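Long-range contact in Tat-secreted protein Rv2525c (Mycobacterium tuberculosis, PDB 4PMQ), which may act as a peptidoglycan hydrolase with glycosidase activity and shows esterase activity toward p-nitrophenyl esters in vitro: residues Asp75-Arg88 against Gln121-Ile133. Numbering follows the deposited sequence.
Sequences DWLGGASAGVQHAR and QIVPYLRSWESVI
Gly79 and Gly83 face Tyr125 and Ser128 where helix 79-88 crosses helix 121-133 at -33°, the two axes closing to 6.8 Å with their N-to-C directions roughly aligned. At this close approach backbone carbonyls of helix 79-88 take part directly: Tyr125 CA makes a CA-H...O contact with Gly79 O, and Ser128 OG donates to Ala80 O at 2.6 Å, an oxygen that also accepts from Val84 N. With CG anti to the backbone N (chi1 178°), the Tyr125 ring enters as a knob among Gly79, Ala82, Gly83 and His86. Trp76 CA lies over one face, 3.7 Å from the centroid of the Tyr125 ring, while Trp129 CD1 lies over the rim of the opposite face. The buried Tyr125 OH accepts from Trp129 NE1 (3.0 Å), and a water links it to Asp75 OD2; that carboxylate also accepts from the backbone N of Tyr68 (OD2) and Gly69 (OD1). Ala87 CA and CB lie over one face of the Trp129 indole, the CA 3.5 Å from the centroid of its six-membered ring, a CH-pi contact; CB also meets Val132. At the other end Gln121 NE2 reaches a lone pair of Leu77 O (2.9 Å), and Ile122 CG1 and CD1 lie over one face of the Trp76 indole. These are successive helices of the TIM-barrel-like domain; on the barrel side, Trp129 packs against strands 105-108 and 138-142.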
loop_
_atom_site.group_PDB
_atom_site.type_symbol
_atom_site.label_atom_id
_atom_site.label_comp_id
_atom_site.label_asym_id
_atom_site.label_seq_id
_atom_site.Cartn_x
_atom_site.Cartn_y
_atom_site.Cartn_z
ATOM N N ASP A 75 -10.762 6.059 -3.289
ATOM C CA ASP A 75 -11.174 4.874 -4.021
ATOM C C ASP A 75 -12.354 4.150 -3.399
ATOM O O ASP A 75 -13.194 3.620 -4.135
ATOM C CB ASP A 75 -10.007 3.881 -4.163
ATOM C CG ASP A 75 -8.792 4.476 -4.851
ATOM O OD1 ASP A 75 -8.978 5.286 -5.783
ATOM O OD2 ASP A 75 -7.667 4.092 -4.487
ATOM N N TRP A 76 -12.406 4.096 -2.050
ATOM C CA TRP A 76 -13.437 3.293 -1.369
ATOM C C TRP A 76 -14.842 3.947 -1.346
ATOM O O TRP A 76 -15.802 3.274 -0.980
ATOM C CB TRP A 76 -12.966 3.023 0.072
ATOM C CG TRP A 76 -12.648 4.271 0.835
ATOM C CD1 TRP A 76 -11.436 4.901 0.939
ATOM C CD2 TRP A 76 -13.564 5.021 1.632
ATOM N NE1 TRP A 76 -11.547 5.993 1.776
ATOM C CE2 TRP A 76 -12.842 6.083 2.218
ATOM C CE3 TRP A 76 -14.932 4.885 1.927
ATOM C CZ2 TRP A 76 -13.436 6.976 3.114
ATOM C CZ3 TRP A 76 -15.507 5.764 2.824
ATOM C CH2 TRP A 76 -14.771 6.815 3.375
ATOM N N LEU A 77 -14.977 5.213 -1.763
ATOM C CA LEU A 77 -16.294 5.855 -1.708
ATOM C C LEU A 77 -17.355 5.110 -2.519
ATOM O O LEU A 77 -18.500 5.037 -2.069
ATOM C CB LEU A 77 -16.228 7.321 -2.152
ATOM C CG LEU A 77 -15.419 8.241 -1.224
ATOM C CD1 LEU A 77 -15.293 9.631 -1.844
ATOM C CD2 LEU A 77 -16.082 8.351 0.168
ATOM N N GLY A 78 -16.967 4.568 -3.674
ATOM C CA GLY A 78 -17.876 3.844 -4.570
ATOM C C GLY A 78 -18.202 2.408 -4.193
ATOM O O GLY A 78 -18.871 1.705 -4.963
ATOM N N GLY A 79 -17.754 1.965 -3.009
ATOM C CA GLY A 79 -18.061 0.637 -2.496
ATOM C C GLY A 79 -17.718 -0.506 -3.441
ATOM O O GLY A 79 -16.626 -0.536 -4.013
ATOM N N ALA A 80 -18.668 -1.458 -3.611
ATOM C CA ALA A 80 -18.429 -2.690 -4.382
ATOM C C ALA A 80 -18.069 -2.417 -5.839
ATOM O O ALA A 80 -17.091 -2.995 -6.348
ATOM C CB ALA A 80 -19.628 -3.606 -4.294
ATOM N N SER A 81 -18.836 -1.559 -6.515
ATOM C CA SER A 81 -18.592 -1.249 -7.927
ATOM C C SER A 81 -17.186 -0.641 -8.094
ATOM O O SER A 81 -16.416 -1.083 -8.964
ATOM C CB SER A 81 -19.673 -0.315 -8.456
ATOM O OG SER A 81 -19.404 0.017 -9.808
ATOM N N ALA A 82 -16.820 0.320 -7.213
ATOM C CA ALA A 82 -15.480 0.914 -7.276
ATOM C C ALA A 82 -14.391 -0.138 -6.998
ATOM O O ALA A 82 -13.337 -0.138 -7.632
ATOM C CB ALA A 82 -15.360 2.069 -6.281
ATOM N N GLY A 83 -14.646 -1.012 -6.041
ATOM C CA GLY A 83 -13.687 -2.043 -5.676
ATOM C C GLY A 83 -13.267 -2.907 -6.851
ATOM O O GLY A 83 -12.065 -3.159 -7.022
ATOM N N VAL A 84 -14.236 -3.369 -7.682
ATOM C CA VAL A 84 -13.844 -4.282 -8.771
ATOM C C VAL A 84 -13.027 -3.552 -9.826
ATOM O O VAL A 84 -12.040 -4.111 -10.301
ATOM C CB VAL A 84 -15.003 -5.102 -9.397
ATOM C CG1 VAL A 84 -15.626 -6.031 -8.364
ATOM C CG2 VAL A 84 -16.060 -4.214 -10.044
ATOM N N GLN A 85 -13.397 -2.297 -10.144
ATOM C CA GLN A 85 -12.647 -1.511 -11.128
ATOM C C GLN A 85 -11.197 -1.259 -10.646
ATOM O O GLN A 85 -10.249 -1.481 -11.396
ATOM C CB GLN A 85 -13.363 -0.172 -11.348
ATOM C CG GLN A 85 -14.725 -0.325 -12.041
ATOM C CD GLN A 85 -15.623 0.885 -11.868
ATOM O OE1 GLN A 85 -15.255 1.906 -11.270
ATOM N NE2 GLN A 85 -16.853 0.775 -12.344
ATOM N N HIS A 86 -11.036 -0.833 -9.386
ATOM C CA HIS A 86 -9.693 -0.549 -8.888
ATOM C C HIS A 86 -8.877 -1.847 -8.707
ATOM O O HIS A 86 -7.696 -1.885 -9.064
ATOM C CB HIS A 86 -9.798 0.234 -7.569
ATOM C CG HIS A 86 -10.278 1.638 -7.788
ATOM N ND1 HIS A 86 -9.482 2.587 -8.443
ATOM C CD2 HIS A 86 -11.441 2.226 -7.424
ATOM C CE1 HIS A 86 -10.206 3.693 -8.497
ATOM N NE2 HIS A 86 -11.384 3.532 -7.882
ATOM N N ALA A 87 -9.509 -2.910 -8.187
ATOM C CA ALA A 87 -8.776 -4.169 -7.967
ATOM C C ALA A 87 -8.283 -4.782 -9.279
ATOM O O ALA A 87 -7.162 -5.280 -9.360
ATOM C CB ALA A 87 -9.670 -5.169 -7.225
ATOM N N ARG A 88 -9.113 -4.735 -10.320
ATOM C CA ARG A 88 -8.686 -5.256 -11.619
ATOM C C ARG A 88 -7.442 -4.522 -12.120
ATOM O O ARG A 88 -6.502 -5.149 -12.608
ATOM C CB ARG A 88 -9.798 -5.078 -12.643
ATOM C CG ARG A 88 -10.966 -6.018 -12.407
ATOM C CD ARG A 88 -12.084 -5.686 -13.387
ATOM N NE ARG A 88 -13.335 -6.366 -13.055
ATOM C CZ ARG A 88 -14.542 -5.957 -13.448
ATOM N NH1 ARG A 88 -14.669 -4.889 -14.234
ATOM N NH2 ARG A 88 -15.629 -6.611 -13.061
ATOM N N GLN A 121 -19.455 1.534 3.036
ATOM C CA GLN A 121 -18.648 1.723 1.817
ATOM C C GLN A 121 -17.360 0.878 1.802
ATOM O O GLN A 121 -17.058 0.210 0.801
ATOM C CB GLN A 121 -18.293 3.213 1.674
ATOM C CG GLN A 121 -19.561 4.094 1.431
ATOM C CD GLN A 121 -19.318 5.587 1.555
ATOM O OE1 GLN A 121 -19.307 6.142 2.661
ATOM N NE2 GLN A 121 -19.201 6.293 0.416
ATOM N N ILE A 122 -16.577 0.922 2.882
ATOM C CA ILE A 122 -15.272 0.218 2.890
ATOM C C ILE A 122 -15.442 -1.315 2.865
ATOM O O ILE A 122 -14.687 -1.968 2.158
ATOM C CB ILE A 122 -14.396 0.676 4.081
ATOM C CG1 ILE A 122 -14.096 2.178 3.916
ATOM C CG2 ILE A 122 -13.085 -0.159 4.122
ATOM C CD1 ILE A 122 -13.456 2.829 5.181
ATOM N N VAL A 123 -16.424 -1.866 3.598
ATOM C CA VAL A 123 -16.647 -3.317 3.601
ATOM C C VAL A 123 -16.952 -3.776 2.128
ATOM O O VAL A 123 -16.185 -4.599 1.613
ATOM C CB VAL A 123 -17.743 -3.737 4.616
ATOM C CG1 VAL A 123 -18.227 -5.164 4.366
ATOM C CG2 VAL A 123 -17.214 -3.598 6.047
ATOM N N PRO A 124 -17.945 -3.223 1.394
ATOM C CA PRO A 124 -18.139 -3.728 0.019
ATOM C C PRO A 124 -16.900 -3.464 -0.848
ATOM O O PRO A 124 -16.605 -4.264 -1.747
ATOM C CB PRO A 124 -19.371 -2.990 -0.490
ATOM C CG PRO A 124 -19.674 -1.927 0.500
ATOM C CD PRO A 124 -19.016 -2.285 1.797
ATOM N N TYR A 125 -16.190 -2.310 -0.610
ATOM C CA TYR A 125 -14.980 -1.980 -1.389
ATOM C C TYR A 125 -13.913 -3.093 -1.230
ATOM O O TYR A 125 -13.446 -3.676 -2.225
ATOM C CB TYR A 125 -14.397 -0.622 -0.936
ATOM C CG TYR A 125 -13.128 -0.247 -1.669
ATOM C CD1 TYR A 125 -13.159 0.122 -3.013
ATOM C CD2 TYR A 125 -11.893 -0.249 -1.019
ATOM C CE1 TYR A 125 -11.998 0.456 -3.700
ATOM C CE2 TYR A 125 -10.717 0.076 -1.704
ATOM C CZ TYR A 125 -10.773 0.407 -3.052
ATOM O OH TYR A 125 -9.633 0.711 -3.759
ATOM N N LEU A 126 -13.598 -3.427 0.030
ATOM C CA LEU A 126 -12.588 -4.448 0.345
ATOM C C LEU A 126 -13.059 -5.872 -0.047
ATOM O O LEU A 126 -12.230 -6.691 -0.475
ATOM C CB LEU A 126 -12.175 -4.381 1.823
ATOM C CG LEU A 126 -11.371 -3.134 2.244
ATOM C CD1 LEU A 126 -11.031 -3.179 3.727
ATOM C CD2 LEU A 126 -10.079 -2.952 1.408
ATOM N N ARG A 127 -14.383 -6.156 0.059
ATOM C CA ARG A 127 -14.902 -7.462 -0.372
ATOM C C ARG A 127 -14.703 -7.585 -1.915
ATOM O O ARG A 127 -14.382 -8.680 -2.392
ATOM C CB ARG A 127 -16.357 -7.665 0.031
ATOM C CG ARG A 127 -16.538 -7.897 1.529
ATOM C CD ARG A 127 -17.995 -8.146 1.869
ATOM N NE ARG A 127 -18.179 -8.553 3.265
ATOM C CZ ARG A 127 -19.320 -8.459 3.932
ATOM N NH1 ARG A 127 -20.396 -7.943 3.350
ATOM N NH2 ARG A 127 -19.384 -8.836 5.203
ATOM N N SER A 128 -14.866 -6.462 -2.682
ATOM C CA SER A 128 -14.602 -6.502 -4.138
ATOM C C SER A 128 -13.148 -6.819 -4.416
ATOM O O SER A 128 -12.861 -7.616 -5.320
ATOM C CB SER A 128 -14.978 -5.186 -4.802
ATOM O OG SER A 128 -16.379 -5.140 -4.966
ATOM N N TRP A 129 -12.204 -6.222 -3.632
ATOM C CA TRP A 129 -10.801 -6.573 -3.787
ATOM C C TRP A 129 -10.628 -8.083 -3.573
ATOM O O TRP A 129 -9.959 -8.732 -4.381
ATOM C CB TRP A 129 -9.923 -5.774 -2.819
ATOM C CG TRP A 129 -9.485 -4.467 -3.401
ATOM C CD1 TRP A 129 -10.164 -3.284 -3.387
ATOM C CD2 TRP A 129 -8.264 -4.225 -4.120
ATOM N NE1 TRP A 129 -9.424 -2.303 -4.021
ATOM C CE2 TRP A 129 -8.272 -2.861 -4.512
ATOM C CE3 TRP A 129 -7.175 -5.030 -4.486
ATOM C CZ2 TRP A 129 -7.196 -2.272 -5.193
ATOM C CZ3 TRP A 129 -6.109 -4.448 -5.169
ATOM C CH2 TRP A 129 -6.119 -3.083 -5.500
ATOM N N GLU A 130 -11.267 -8.648 -2.509
ATOM C CA GLU A 130 -11.168 -10.099 -2.256
ATOM C C GLU A 130 -11.764 -10.926 -3.407
ATOM O O GLU A 130 -11.274 -12.021 -3.700
ATOM C CB GLU A 130 -11.895 -10.453 -0.976
ATOM C CG GLU A 130 -11.213 -9.811 0.244
ATOM C CD GLU A 130 -11.714 -10.450 1.529
ATOM O OE1 GLU A 130 -12.857 -10.953 1.527
ATOM O OE2 GLU A 130 -10.962 -10.469 2.530
ATOM N N SER A 131 -12.812 -10.411 -4.038
ATOM C CA SER A 131 -13.455 -11.120 -5.128
ATOM C C SER A 131 -12.625 -11.076 -6.391
ATOM O O SER A 131 -12.872 -11.885 -7.280
ATOM C CB SER A 131 -14.839 -10.553 -5.413
ATOM O OG SER A 131 -15.495 -11.390 -6.367
ATOM N N VAL A 132 -11.710 -10.113 -6.517
ATOM C CA VAL A 132 -10.930 -10.004 -7.747
ATOM C C VAL A 132 -9.608 -10.748 -7.590
ATOM O O VAL A 132 -9.309 -11.627 -8.429
ATOM C CB VAL A 132 -10.702 -8.522 -8.129
ATOM C CG1 VAL A 132 -9.703 -8.404 -9.283
ATOM C CG2 VAL A 132 -12.036 -7.849 -8.493
ATOM N N ILE A 133 -8.819 -10.399 -6.536
ATOM C CA ILE A 133 -7.504 -11.035 -6.364
ATOM C C ILE A 133 -7.471 -12.117 -5.256
ATOM O O ILE A 133 -6.481 -12.854 -5.175
ATOM C CB ILE A 133 -6.408 -9.960 -6.129
ATOM C CG1 ILE A 133 -6.637 -9.181 -4.809
ATOM C CG2 ILE A 133 -6.302 -9.024 -7.334
ATOM C CD1 ILE A 133 -5.463 -8.160 -4.544
HETATM O O HOH W 1 -7.620 2.045 -2.536
#